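Local coordinates for protein glucose-6-phosphate isomerase (PDB 6OTU) that catalyses the reversible isomerisation of glucose 6-phosphate to fructose 6-phosphate, at residues 106-111 / 490-495; 168-173 / 467-472; 310-315 / 480-485; 337-342 / 462-467; 346-351 / 471-476. All coordinates share one frame; numbering follows the deposited sequence.

How the contacts relate
From the N terminus, residues 106-111 come first, and contact 1 closes the longest loop, back to 490-495. The other four contacts nest inside it. Contact 2 starts at 168-173, contact 3 at 310-315, contact 4 at 337-342 and contact 5 at 346-351. Contacts 2, 3 and 5 all end within helix 466-487, and contact 4 ends at its start. Contact 4 nests in the loops of contacts 2 and 3, and contact 5 in that of contact 3. Contacts 2 and 3 cross, as do contacts 4 and 5. Contacts 2 to 5 tie helices 162-172, 313-327 and 345-357 and the end of strand 332-337 to helix 466-487. Contact 1 joins the lead into helix 110-113 to the loop after it.

Contact 1 of 5, residues 106-111 / 490-495; sequences VLHTAT and NSFDQE
The loop between helix 466-487 and helix 495-511 ends at the glucose-6-phosphate pocket, and its Phe492 packs against Val106 of the segment that leads into helix 110-113. Both methyls of Val106 meet the ring, and the two side chains cross at about a right angle. CG1 stands over one face, 3.5 Å from the ring centroid and 16° off the normal, a CH-pi contact. CG2 lies 3.6 Å from Phe492 CG, near the root of the ring. With CG1 anti to the backbone N of Val106 (chi1 175°), both methyls face Phe492. Ser491 CB lies on the opposite face, so the ring is sandwiched. His108 adds a looser touch, its CE1 4.4 Å from Phe492 CE1, with the phenyl atom near the plane of the imidazole at its edge. The backbone is held as well: Phe492 N donates to Asn490 OD1 at 3.0 Å and 158°, an Asx turn. The donor sits well above the amide carbonyl plane. Met87 of helix 80-89 touches Val106, His108 and Phe492. Arg269, a pocket residue, bonds to Ser491 O and Gln494 OE1. Phe492 itself is about 9 Å from the bound sugar phosphate, side chain to ligand. This is consistent with a buried layer behind the substrate pocket, with an Asx turn in the loop that carries Gln494, which touches the ligand.

Contact 2 of 5, residues 168-173 / 467-472; sequences YFAMQG and RIAGSL
The apolar contact centres on Ala469 of helix 466-487, whose methyl meets two residues of helix 162-172. Ala469 CB lies 4.2 Å from Ala170 CB. The two methyls point at each other, and they let the backbones come close, with Ala170 CA and Ala469 CA 6.6 Å apart. The second touch comes from Met171, whose CE reaches Ala469 CB at 4.1 Å. Its CG lies anti to the carbonyl carbon (chi1 -66°), and the chain is extended beyond that. The terminal methyl is thereby carried across to the other helix, although the side chain does not start out pointing there. No hydrogen bond joins the two segments.

Polar bonds act within each helix. Gln172 NE2 donates to Tyr168 OH at 3.1 Å, bent to 140°, one turn back along the helix. Ser471 N and Leu472 N make ordinary helical bonds to Arg467 O and Ile468 O.

Ala170 O accepts a hydrogen bond from Gln410. Met171 also rests on Phe285 of helix 275-285 and Phe293 of helix 287-303. On helix 466-487, Ile468 and Leu472 lean on Phe54 of strand 54-57 and on strand 456-461, so the long helix runs between helix 162-172 and the mixed sheet.

Contact 3 of 5, residues 310-315 / 480-485; sequences RENLPL and FAFQGF
Phe482 of helix 466-487 packs against the N-terminal turn of helix 313-327, a buried helix-to-helix contact. Its ring takes Leu315 over one face. Leu315 CD1 stands 3.7 Å from the ring centroid and 15° off the normal, a CH-pi contact. The CG of Leu315 is anti to its backbone N (chi1 -173°), and from there the branch to CD1 reaches over the ring face. The two side chains cross at about a right angle. Leu315 CB adds a touch at 3.9 Å from Phe482 CE2.

Pro314 joins with its backbone and its ring. Its carbonyl carbon C lies 3.9 Å from Phe482 CD2, and its CG is 4.2 Å from Phe482 CE2. Leu80 of helix 80-89 touches both Leu315 and Phe482. Asn312 N-caps the helix, and its ND2 bonds to Thr306 O and Ala304 O. The capping bond runs from Leu315 N to Asn312 OD1 at 3.0 Å and 162°, with the donor above the amide carbonyl plane.

Contact 4 of 5, residues 337-342 / 462-467; sequences PYSTGL and QQLSPR
Leu464 pushes one methyl, CD2, against the turn that follows strand 332-337. The other segment meets it with Ser339, Gly341 and Leu342. Ser339 OG lies 3.7 Å from Leu464 CD2, a plain van der Waals touch. Gly341 CA comes to 4.2 Å from the same methyl. With no side chain on Gly341, CD2 can lie close to the backbone here. Leu342 CG completes the group at 4.0 Å from Leu464 CD2, and the two leucine side chains cross obliquely. Leu464 CG is anti to the backbone N (chi1 -177°), which extends the chain toward the turn. No hydrogen bond links the segments; the single methyl CD2 of Leu464 makes all these touches.

The backbone of the turn has its own bonds, both weak. Leu342 N reaches Ser339 O at 3.0 Å, and Ser339 N reaches Pro337 O at 3.1 Å across an inverse gamma turn centred on Tyr338. On the other segment, Ser465 N-caps helix 466-487, its OG bonding to Ile468 N. Leu464 thus sits just before the helix begins.

Thr340 N, next to the touching residues, bonds to Asp188 of the second subunit. Phe406 of strand 401-406 touches Ser339, Leu342 and Leu464 alike. The contact therefore lies beside that strand, where strand 332-337 ends ahead of helix 345-357 and strand 456-461 gives way to helix 466-487.

Contact 5 of 5, residues 346-351 / 471-476; sequences TAHLQQ and SLLAFY
Leu349 of helix 345-357 packs on Tyr476 of helix 466-487, a helix-to-helix contact near the centre of the chain. The bond from CA to CB of Leu349 points toward the other helix, and the chain branches at CG into two methyls. CD2 touches the root of the tyrosine, 3.4 Å from both Tyr476 CB and Tyr476 CG. CD1 stands over the middle of the ring, 3.7 Å from its centroid and 8° off the normal, a CH-pi contact. With CG anti to the carbonyl carbon of Leu349 (chi1 -63°), both methyls reach Tyr476, and the side chains cross at about a right angle. Phe475 CD2 lies on the opposite face of the tyrosine ring. The hydroxyl of Tyr476 bonds to Glu402, while Val335 of strand 332-337 touches both Leu349 and Tyr476. On helix 345-357, Gln351 belongs to the glucose-6-phosphate pocket and bonds to Glu355, the likely proton donor.

The preceding residue, His348, meets Leu473. The two side chains cross at about a right angle, with Leu473 CD1 oblique to the imidazole and 3.3 Å from His348 NE2. A water bridges the two helices: it donates to Leu473 O at 3.0 Å and makes a weak bond to His348 NE2 at 3.3 Å.

Contact 1 of 5, residues 106-111 / 490-495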
# COMPACT_ATOMS: atom_id res chain seq x y z
N VAL A 106 3.15 -15.13 -24.82
CA VAL A 106 3.41 -14.22 -23.71
C VAL A 106 4.74 -13.53 -24.00
O VAL A 106 5.82 -14.10 -23.79
CB VAL A 106 3.45 -15.01 -22.38
CG1 VAL A 106 3.85 -14.14 -21.21
CG2 VAL A 106 2.11 -15.69 -22.16
N LEU A 107 4.68 -12.30 -24.52
CA LEU A 107 5.83 -11.77 -25.26
C LEU A 107 6.23 -10.36 -24.82
O LEU A 107 6.76 -9.59 -25.64
CB LEU A 107 5.54 -11.83 -26.76
CG LEU A 107 5.83 -13.21 -27.35
CD1 LEU A 107 5.23 -13.35 -28.75
CD2 LEU A 107 7.35 -13.43 -27.38
N HIS A 108 6.06 -10.02 -23.54
CA HIS A 108 6.57 -8.74 -23.08
C HIS A 108 8.10 -8.65 -23.19
O HIS A 108 8.62 -7.56 -23.44
CB HIS A 108 6.10 -8.46 -21.65
CG HIS A 108 6.34 -9.59 -20.70
ND1 HIS A 108 5.54 -10.72 -20.66
CD2 HIS A 108 7.29 -9.78 -19.75
CE1 HIS A 108 5.98 -11.54 -19.73
NE2 HIS A 108 7.05 -11.00 -19.17
N THR A 109 8.83 -9.78 -23.07
CA THR A 109 10.28 -9.71 -23.26
C THR A 109 10.65 -9.27 -24.68
O THR A 109 11.69 -8.62 -24.88
CB THR A 109 10.95 -11.06 -22.95
OG1 THR A 109 10.38 -12.11 -23.75
CG2 THR A 109 10.83 -11.42 -21.47
N ALA A 110 9.83 -9.60 -25.67
CA ALA A 110 10.16 -9.23 -27.04
C ALA A 110 10.02 -7.72 -27.28
O ALA A 110 10.60 -7.21 -28.24
CB ALA A 110 9.30 -10.03 -28.02
N THR A 111 9.30 -6.99 -26.41
CA THR A 111 9.19 -5.55 -26.59
C THR A 111 10.48 -4.80 -26.29
O THR A 111 10.59 -3.62 -26.66
CB THR A 111 8.06 -4.96 -25.73
OG1 THR A 111 8.38 -5.12 -24.34
CG2 THR A 111 6.76 -5.66 -26.02
N ASN A 490 -1.37 -20.82 -14.72
CA ASN A 490 -1.28 -19.88 -15.84
C ASN A 490 -1.14 -18.47 -15.26
O ASN A 490 -2.11 -17.87 -14.79
CB ASN A 490 -2.48 -20.00 -16.77
CG ASN A 490 -2.43 -18.99 -17.93
OD1 ASN A 490 -1.42 -18.31 -18.13
ND2 ASN A 490 -3.53 -18.88 -18.69
N SER A 491 0.09 -17.95 -15.30
CA SER A 491 0.35 -16.62 -14.75
C SER A 491 -0.18 -15.49 -15.62
O SER A 491 -0.08 -14.34 -15.20
CB SER A 491 1.86 -16.41 -14.56
OG SER A 491 2.45 -17.37 -13.69
N PHE A 492 -0.72 -15.75 -16.81
CA PHE A 492 -0.81 -14.69 -17.80
C PHE A 492 -2.23 -14.36 -18.24
O PHE A 492 -2.39 -13.53 -19.14
CB PHE A 492 0.08 -15.04 -19.01
CG PHE A 492 1.48 -15.39 -18.62
CD1 PHE A 492 2.35 -14.42 -18.10
CD2 PHE A 492 1.94 -16.70 -18.72
CE1 PHE A 492 3.65 -14.74 -17.72
CE2 PHE A 492 3.24 -17.04 -18.32
CZ PHE A 492 4.10 -16.06 -17.82
N ASP A 493 -3.25 -14.96 -17.64
CA ASP A 493 -4.61 -14.48 -17.82
C ASP A 493 -5.15 -13.93 -16.50
O ASP A 493 -4.43 -13.82 -15.50
CB ASP A 493 -5.51 -15.57 -18.44
CG ASP A 493 -5.63 -16.80 -17.56
OD1 ASP A 493 -4.95 -16.86 -16.50
OD2 ASP A 493 -6.40 -17.71 -17.95
N GLN A 494 -6.43 -13.56 -16.50
CA GLN A 494 -6.99 -12.86 -15.34
C GLN A 494 -8.51 -12.91 -15.37
O GLN A 494 -9.18 -11.89 -15.52
CB GLN A 494 -6.46 -11.42 -15.28
CG GLN A 494 -6.64 -10.56 -16.54
CD GLN A 494 -5.68 -10.89 -17.67
OE1 GLN A 494 -4.47 -11.03 -17.46
NE2 GLN A 494 -6.22 -11.02 -18.88
N GLU A 495 -9.07 -14.11 -15.25
CA GLU A 495 -10.51 -14.26 -15.34
C GLU A 495 -11.24 -13.52 -14.21
O GLU A 495 -12.42 -13.17 -14.38
CB GLU A 495 -10.88 -15.74 -15.34
CG GLU A 495 -10.52 -16.42 -16.66
CD GLU A 495 -11.25 -15.81 -17.86
OE1 GLU A 495 -12.45 -15.46 -17.74
OE2 GLU A 495 -10.60 -15.67 -18.92

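Contact 2 of 5, residues 168-173 / 467-472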
# COMPACT_ATOMS: atom_id res chain seq x y z
N TYR A 168 7.85 6.03 -13.89
CA TYR A 168 8.02 7.48 -14.01
C TYR A 168 8.61 8.07 -12.73
O TYR A 168 9.58 8.83 -12.77
CB TYR A 168 6.67 8.14 -14.36
CG TYR A 168 6.72 9.63 -14.13
CD1 TYR A 168 7.36 10.47 -15.04
CD2 TYR A 168 6.19 10.19 -12.99
CE1 TYR A 168 7.45 11.83 -14.81
CE2 TYR A 168 6.28 11.55 -12.75
CZ TYR A 168 6.91 12.37 -13.66
OH TYR A 168 7.00 13.73 -13.42
N PHE A 169 8.04 7.71 -11.56
CA PHE A 169 8.61 8.21 -10.32
C PHE A 169 9.98 7.60 -10.03
O PHE A 169 10.80 8.23 -9.35
CB PHE A 169 7.65 7.98 -9.15
CG PHE A 169 6.45 8.87 -9.20
CD1 PHE A 169 6.49 10.15 -8.65
CD2 PHE A 169 5.29 8.46 -9.84
CE1 PHE A 169 5.38 10.98 -8.72
CE2 PHE A 169 4.18 9.30 -9.90
CZ PHE A 169 4.22 10.54 -9.35
N ALA A 170 10.25 6.40 -10.53
CA ALA A 170 11.58 5.81 -10.30
C ALA A 170 12.66 6.63 -10.99
O ALA A 170 13.76 6.80 -10.45
CB ALA A 170 11.62 4.37 -10.79
N MET A 171 12.36 7.13 -12.17
CA MET A 171 13.34 7.83 -12.98
C MET A 171 13.34 9.33 -12.75
O MET A 171 14.29 10.00 -13.19
CB MET A 171 13.07 7.58 -14.47
CG MET A 171 13.27 6.16 -14.87
SD MET A 171 12.82 5.92 -16.60
CE MET A 171 12.57 4.15 -16.54
N GLN A 172 12.30 9.87 -12.11
CA GLN A 172 12.17 11.31 -11.91
C GLN A 172 13.43 11.91 -11.27
O GLN A 172 13.80 13.04 -11.60
CB GLN A 172 10.94 11.57 -11.04
CG GLN A 172 10.41 12.97 -11.05
CD GLN A 172 9.24 13.11 -10.08
OE1 GLN A 172 9.31 12.68 -8.92
NE2 GLN A 172 8.15 13.70 -10.55
N GLY A 173 14.10 11.17 -10.38
CA GLY A 173 15.26 11.72 -9.69
C GLY A 173 16.54 11.73 -10.50
O GLY A 173 17.48 12.44 -10.14
N ARG A 467 18.28 2.62 -16.36
CA ARG A 467 18.70 1.24 -16.62
C ARG A 467 18.34 0.33 -15.45
O ARG A 467 17.72 -0.73 -15.63
CB ARG A 467 20.20 1.19 -16.89
CG ARG A 467 20.70 -0.21 -17.16
CD ARG A 467 22.12 -0.26 -17.67
NE ARG A 467 22.50 -1.65 -17.93
CZ ARG A 467 22.62 -2.19 -19.14
NH1 ARG A 467 22.42 -1.44 -20.23
NH2 ARG A 467 22.96 -3.46 -19.27
N ILE A 468 18.69 0.75 -14.23
CA ILE A 468 18.43 -0.06 -13.04
C ILE A 468 16.93 -0.22 -12.81
O ILE A 468 16.47 -1.29 -12.41
CB ILE A 468 19.14 0.56 -11.82
CG1 ILE A 468 20.66 0.43 -11.96
CG2 ILE A 468 18.66 -0.10 -10.53
CD1 ILE A 468 21.17 -1.00 -11.87
N ALA A 469 16.15 0.84 -13.04
CA ALA A 469 14.69 0.71 -12.99
C ALA A 469 14.20 -0.37 -13.94
O ALA A 469 13.35 -1.19 -13.57
CB ALA A 469 14.02 2.05 -13.33
N GLY A 470 14.74 -0.40 -15.16
CA GLY A 470 14.35 -1.44 -16.11
C GLY A 470 14.77 -2.83 -15.66
O GLY A 470 14.02 -3.79 -15.83
N SER A 471 15.96 -2.95 -15.08
CA SER A 471 16.39 -4.26 -14.58
C SER A 471 15.51 -4.71 -13.42
O SER A 471 15.13 -5.88 -13.34
CB SER A 471 17.86 -4.21 -14.17
OG SER A 471 18.69 -3.99 -15.31
N LEU A 472 15.18 -3.79 -12.51
CA LEU A 472 14.34 -4.13 -11.36
C LEU A 472 12.96 -4.56 -11.80
O LEU A 472 12.39 -5.52 -11.26
CB LEU A 472 14.23 -2.94 -10.41
CG LEU A 472 15.12 -2.90 -9.17
CD1 LEU A 472 14.96 -1.55 -8.50
CD2 LEU A 472 14.78 -4.02 -8.21

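Contact 3 of 5, residues 310-315 / 480-485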
# COMPACT_ATOMS: atom_id res chain seq x y z
N ARG A 310 21.48 -20.46 -7.88
CA ARG A 310 22.32 -19.57 -7.08
C ARG A 310 23.00 -18.49 -7.91
O ARG A 310 23.44 -17.48 -7.35
CB ARG A 310 23.35 -20.38 -6.28
CG ARG A 310 22.79 -20.94 -4.94
CD ARG A 310 23.83 -21.66 -4.08
NE ARG A 310 24.62 -20.75 -3.23
CZ ARG A 310 25.77 -20.19 -3.61
NH1 ARG A 310 26.28 -20.45 -4.81
NH2 ARG A 310 26.43 -19.38 -2.79
N GLU A 311 23.08 -18.66 -9.24
CA GLU A 311 23.68 -17.64 -10.09
C GLU A 311 22.65 -16.83 -10.89
O GLU A 311 23.03 -16.17 -11.86
CB GLU A 311 24.68 -18.28 -11.05
CG GLU A 311 25.86 -18.90 -10.35
CD GLU A 311 26.71 -19.75 -11.29
OE1 GLU A 311 26.47 -19.72 -12.52
OE2 GLU A 311 27.61 -20.46 -10.78
N ASN A 312 21.37 -16.82 -10.47
CA ASN A 312 20.26 -16.29 -11.27
C ASN A 312 19.34 -15.49 -10.35
O ASN A 312 18.66 -16.06 -9.49
CB ASN A 312 19.51 -17.45 -11.96
CG ASN A 312 18.36 -16.99 -12.87
OD1 ASN A 312 17.65 -16.03 -12.57
ND2 ASN A 312 18.14 -17.73 -13.97
N LEU A 313 19.30 -14.16 -10.52
CA LEU A 313 18.57 -13.31 -9.58
C LEU A 313 17.08 -13.63 -9.53
O LEU A 313 16.58 -14.03 -8.47
CB LEU A 313 18.86 -11.84 -9.88
CG LEU A 313 20.31 -11.39 -9.61
CD1 LEU A 313 20.62 -10.11 -10.32
CD2 LEU A 313 20.57 -11.25 -8.10
N PRO A 314 16.32 -13.55 -10.64
CA PRO A 314 14.88 -13.83 -10.52
C PRO A 314 14.56 -15.27 -10.15
O PRO A 314 13.57 -15.51 -9.45
CB PRO A 314 14.33 -13.44 -11.90
CG PRO A 314 15.47 -13.55 -12.81
CD PRO A 314 16.68 -13.19 -12.02
N LEU A 315 15.39 -16.23 -10.56
CA LEU A 315 15.14 -17.62 -10.21
C LEU A 315 15.38 -17.88 -8.73
O LEU A 315 14.62 -18.62 -8.09
CB LEU A 315 16.02 -18.54 -11.06
CG LEU A 315 15.69 -20.03 -10.88
CD1 LEU A 315 14.20 -20.24 -11.13
CD2 LEU A 315 16.54 -20.90 -11.80
N PHE A 480 7.98 -13.60 -10.75
CA PHE A 480 6.61 -14.09 -10.68
C PHE A 480 6.36 -15.16 -11.74
O PHE A 480 5.65 -16.14 -11.48
CB PHE A 480 5.64 -12.91 -10.84
CG PHE A 480 5.79 -11.87 -9.76
CD1 PHE A 480 5.90 -12.25 -8.43
CD2 PHE A 480 5.83 -10.52 -10.06
CE1 PHE A 480 6.05 -11.29 -7.42
CE2 PHE A 480 5.98 -9.56 -9.06
CZ PHE A 480 6.08 -9.94 -7.74
N ALA A 481 6.96 -15.01 -12.92
CA ALA A 481 6.86 -16.04 -13.96
C ALA A 481 7.47 -17.35 -13.49
O ALA A 481 6.90 -18.43 -13.72
CB ALA A 481 7.55 -15.56 -15.24
N PHE A 482 8.64 -17.29 -12.85
CA PHE A 482 9.26 -18.52 -12.36
C PHE A 482 8.39 -19.17 -11.29
O PHE A 482 8.25 -20.40 -11.27
CB PHE A 482 10.67 -18.24 -11.84
CG PHE A 482 11.76 -18.23 -12.91
CD1 PHE A 482 11.88 -19.27 -13.82
CD2 PHE A 482 12.68 -17.18 -12.97
CE1 PHE A 482 12.88 -19.27 -14.79
CE2 PHE A 482 13.69 -17.17 -13.94
CZ PHE A 482 13.79 -18.22 -14.84
N GLN A 483 7.78 -18.36 -10.42
CA GLN A 483 6.90 -18.95 -9.41
C GLN A 483 5.68 -19.61 -10.06
O GLN A 483 5.30 -20.72 -9.69
CB GLN A 483 6.47 -17.88 -8.39
CG GLN A 483 7.65 -17.28 -7.62
CD GLN A 483 7.26 -16.47 -6.39
OE1 GLN A 483 7.95 -16.51 -5.37
NE2 GLN A 483 6.17 -15.72 -6.48
N GLY A 484 5.08 -18.95 -11.06
CA GLY A 484 3.99 -19.57 -11.78
C GLY A 484 4.41 -20.86 -12.49
O GLY A 484 3.67 -21.84 -12.48
N PHE A 485 5.60 -20.85 -13.13
CA PHE A 485 6.10 -22.05 -13.80
C PHE A 485 6.30 -23.19 -12.81
O PHE A 485 6.07 -24.36 -13.14
CB PHE A 485 7.43 -21.77 -14.51
CG PHE A 485 7.33 -20.81 -15.65
CD1 PHE A 485 6.18 -20.74 -16.42
CD2 PHE A 485 8.40 -19.99 -15.97
CE1 PHE A 485 6.10 -19.87 -17.48
CE2 PHE A 485 8.32 -19.11 -17.03
CZ PHE A 485 7.17 -19.05 -17.79

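Contact 4 of 5, residues 337-342 / 462-467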
# COMPACT_ATOMS: atom_id res chain seq x y z
N PRO A 337 11.16 -0.86 -0.15
CA PRO A 337 12.22 -0.08 -0.82
C PRO A 337 12.72 1.09 0.05
O PRO A 337 11.93 1.90 0.55
CB PRO A 337 11.56 0.42 -2.12
CG PRO A 337 10.09 -0.18 -2.11
CD PRO A 337 9.81 -0.57 -0.68
N TYR A 338 14.03 1.15 0.26
CA TYR A 338 14.65 2.29 0.95
C TYR A 338 15.01 3.34 -0.10
O TYR A 338 16.18 3.61 -0.40
CB TYR A 338 15.86 1.86 1.77
CG TYR A 338 15.47 1.32 3.14
CD1 TYR A 338 14.69 0.17 3.24
CD2 TYR A 338 15.86 1.96 4.33
CE1 TYR A 338 14.32 -0.33 4.46
CE2 TYR A 338 15.48 1.46 5.57
CZ TYR A 338 14.70 0.31 5.63
OH TYR A 338 14.29 -0.23 6.84
N SER A 339 13.96 3.92 -0.68
CA SER A 339 14.07 4.64 -1.94
C SER A 339 12.83 5.46 -2.23
O SER A 339 11.78 4.90 -2.55
CB SER A 339 14.32 3.67 -3.11
OG SER A 339 14.58 4.38 -4.31
N THR A 340 12.95 6.80 -2.12
CA THR A 340 11.81 7.66 -2.41
C THR A 340 11.33 7.46 -3.85
O THR A 340 10.13 7.39 -4.11
CB THR A 340 12.19 9.13 -2.14
OG1 THR A 340 12.36 9.33 -0.73
CG2 THR A 340 11.12 10.10 -2.64
N GLY A 341 12.27 7.29 -4.79
CA GLY A 341 11.91 7.07 -6.17
C GLY A 341 11.05 5.84 -6.38
O GLY A 341 10.23 5.80 -7.30
N LEU A 342 11.20 4.82 -5.54
CA LEU A 342 10.40 3.60 -5.63
C LEU A 342 9.11 3.68 -4.81
O LEU A 342 8.56 2.63 -4.43
CB LEU A 342 11.24 2.39 -5.20
CG LEU A 342 12.40 2.07 -6.17
CD1 LEU A 342 13.30 0.91 -5.70
CD2 LEU A 342 11.85 1.80 -7.57
N GLN A 462 24.09 0.38 -7.13
CA GLN A 462 24.82 1.62 -6.82
C GLN A 462 23.87 2.81 -6.72
O GLN A 462 23.97 3.64 -5.81
CB GLN A 462 25.87 1.92 -7.88
CG GLN A 462 27.14 1.16 -7.73
CD GLN A 462 27.81 1.41 -6.40
OE1 GLN A 462 27.70 2.49 -5.82
NE2 GLN A 462 28.52 0.41 -5.92
N GLN A 463 22.96 2.93 -7.68
CA GLN A 463 22.12 4.11 -7.76
C GLN A 463 20.94 3.77 -8.64
O GLN A 463 21.09 3.03 -9.62
CB GLN A 463 22.92 5.31 -8.31
CG GLN A 463 22.19 6.63 -8.41
CD GLN A 463 22.95 7.66 -9.25
OE1 GLN A 463 23.32 7.39 -10.39
NE2 GLN A 463 23.19 8.84 -8.68
N LEU A 464 19.77 4.25 -8.26
CA LEU A 464 18.59 4.10 -9.09
C LEU A 464 18.76 4.94 -10.34
O LEU A 464 19.17 6.10 -10.27
CB LEU A 464 17.33 4.51 -8.30
CG LEU A 464 15.95 4.36 -8.96
CD1 LEU A 464 15.74 2.95 -9.51
CD2 LEU A 464 14.84 4.73 -8.00
N SER A 465 18.46 4.35 -11.49
CA SER A 465 18.65 5.00 -12.78
C SER A 465 17.61 4.43 -13.73
O SER A 465 16.91 3.48 -13.40
CB SER A 465 20.07 4.76 -13.30
OG SER A 465 20.25 3.37 -13.54
N PRO A 466 17.48 5.02 -14.93
CA PRO A 466 16.63 4.37 -15.94
C PRO A 466 16.99 2.91 -16.18
O PRO A 466 16.11 2.05 -16.17
CB PRO A 466 16.86 5.24 -17.20
CG PRO A 466 17.14 6.59 -16.65
CD PRO A 466 17.87 6.39 -15.33
N ARG A 467 18.28 2.62 -16.36
CA ARG A 467 18.70 1.24 -16.62
C ARG A 467 18.34 0.33 -15.45
O ARG A 467 17.72 -0.73 -15.63
CB ARG A 467 20.20 1.19 -16.89
CG ARG A 467 20.70 -0.21 -17.16
CD ARG A 467 22.12 -0.26 -17.67
NE ARG A 467 22.50 -1.65 -17.93
CZ ARG A 467 22.62 -2.19 -19.14
NH1 ARG A 467 22.42 -1.44 -20.23
NH2 ARG A 467 22.96 -3.46 -19.27

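Contact 5 of 5, residues 346-351 / 471-476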
# COMPACT_ATOMS: atom_id res chain seq x y z
N THR A 346 5.96 -0.81 -5.11
CA THR A 346 5.28 -1.92 -4.44
C THR A 346 3.84 -2.07 -4.92
O THR A 346 3.32 -3.19 -5.03
CB THR A 346 5.32 -1.71 -2.92
OG1 THR A 346 6.68 -1.77 -2.47
CG2 THR A 346 4.53 -2.79 -2.20
N ALA A 347 3.16 -0.96 -5.19
CA ALA A 347 1.80 -1.05 -5.70
C ALA A 347 1.76 -1.78 -7.03
O ALA A 347 0.89 -2.63 -7.26
CB ALA A 347 1.19 0.35 -5.84
N HIS A 348 2.74 -1.51 -7.90
CA HIS A 348 2.81 -2.21 -9.17
C HIS A 348 3.18 -3.68 -9.00
O HIS A 348 2.62 -4.55 -9.68
CB HIS A 348 3.83 -1.55 -10.09
CG HIS A 348 4.21 -2.42 -11.24
ND1 HIS A 348 3.31 -2.82 -12.20
CD2 HIS A 348 5.39 -3.01 -11.56
CE1 HIS A 348 3.92 -3.61 -13.08
NE2 HIS A 348 5.18 -3.73 -12.71
N LEU A 349 4.16 -3.97 -8.14
CA LEU A 349 4.51 -5.37 -7.87
C LEU A 349 3.30 -6.13 -7.35
O LEU A 349 3.07 -7.29 -7.72
CB LEU A 349 5.65 -5.43 -6.86
CG LEU A 349 6.98 -4.82 -7.27
CD1 LEU A 349 8.02 -4.97 -6.16
CD2 LEU A 349 7.44 -5.47 -8.56
N GLN A 350 2.54 -5.50 -6.45
CA GLN A 350 1.35 -6.13 -5.89
C GLN A 350 0.38 -6.55 -7.00
O GLN A 350 -0.19 -7.65 -6.95
CB GLN A 350 0.71 -5.17 -4.90
CG GLN A 350 -0.63 -5.56 -4.34
CD GLN A 350 -1.15 -4.45 -3.44
OE1 GLN A 350 -1.59 -3.41 -3.93
NE2 GLN A 350 -1.05 -4.63 -2.12
N GLN A 351 0.19 -5.70 -8.01
CA GLN A 351 -0.65 -6.11 -9.14
C GLN A 351 0.01 -7.23 -9.93
O GLN A 351 -0.63 -8.23 -10.28
CB GLN A 351 -0.92 -4.93 -10.08
CG GLN A 351 -1.41 -5.42 -11.45
CD GLN A 351 -1.91 -4.33 -12.36
OE1 GLN A 351 -1.33 -3.25 -12.43
NE2 GLN A 351 -3.01 -4.61 -13.07
N SER A 471 15.96 -2.95 -15.08
CA SER A 471 16.39 -4.26 -14.58
C SER A 471 15.51 -4.71 -13.42
O SER A 471 15.13 -5.88 -13.34
CB SER A 471 17.86 -4.21 -14.17
OG SER A 471 18.69 -3.99 -15.31
N LEU A 472 15.18 -3.79 -12.51
CA LEU A 472 14.34 -4.13 -11.36
C LEU A 472 12.96 -4.56 -11.80
O LEU A 472 12.39 -5.52 -11.26
CB LEU A 472 14.23 -2.94 -10.41
CG LEU A 472 15.12 -2.90 -9.17
CD1 LEU A 472 14.96 -1.55 -8.50
CD2 LEU A 472 14.78 -4.02 -8.21
N LEU A 473 12.39 -3.86 -12.78
CA LEU A 473 11.10 -4.26 -13.32
C LEU A 473 11.17 -5.67 -13.88
O LEU A 473 10.38 -6.54 -13.49
CB LEU A 473 10.64 -3.27 -14.39
CG LEU A 473 9.30 -3.55 -15.06
CD1 LEU A 473 8.18 -3.27 -14.08
CD2 LEU A 473 9.15 -2.69 -16.28
N ALA A 474 12.14 -5.93 -14.78
CA ALA A 474 12.22 -7.24 -15.40
C ALA A 474 12.51 -8.33 -14.36
O ALA A 474 12.00 -9.45 -14.47
CB ALA A 474 13.30 -7.25 -16.50
N PHE A 475 13.30 -7.99 -13.35
CA PHE A 475 13.59 -8.90 -12.26
C PHE A 475 12.32 -9.47 -11.65
O PHE A 475 12.19 -10.68 -11.46
CB PHE A 475 14.39 -8.17 -11.20
CG PHE A 475 14.56 -8.93 -9.94
CD1 PHE A 475 15.47 -9.98 -9.87
CD2 PHE A 475 13.86 -8.57 -8.80
CE1 PHE A 475 15.66 -10.68 -8.68
CE2 PHE A 475 14.03 -9.27 -7.61
CZ PHE A 475 14.94 -10.32 -7.54
N TYR A 476 11.37 -8.59 -11.31
CA TYR A 476 10.15 -9.04 -10.65
C TYR A 476 9.21 -9.72 -11.64
O TYR A 476 8.53 -10.69 -11.28
CB TYR A 476 9.47 -7.86 -9.95
CG TYR A 476 9.95 -7.69 -8.52
CD1 TYR A 476 9.51 -8.55 -7.52
CD2 TYR A 476 10.89 -6.70 -8.18
CE1 TYR A 476 9.96 -8.43 -6.22
CE2 TYR A 476 11.35 -6.57 -6.88
CZ TYR A 476 10.87 -7.44 -5.90
OH TYR A 476 11.29 -7.34 -4.58
O HOH W 1 7.62 -6.02 -12.58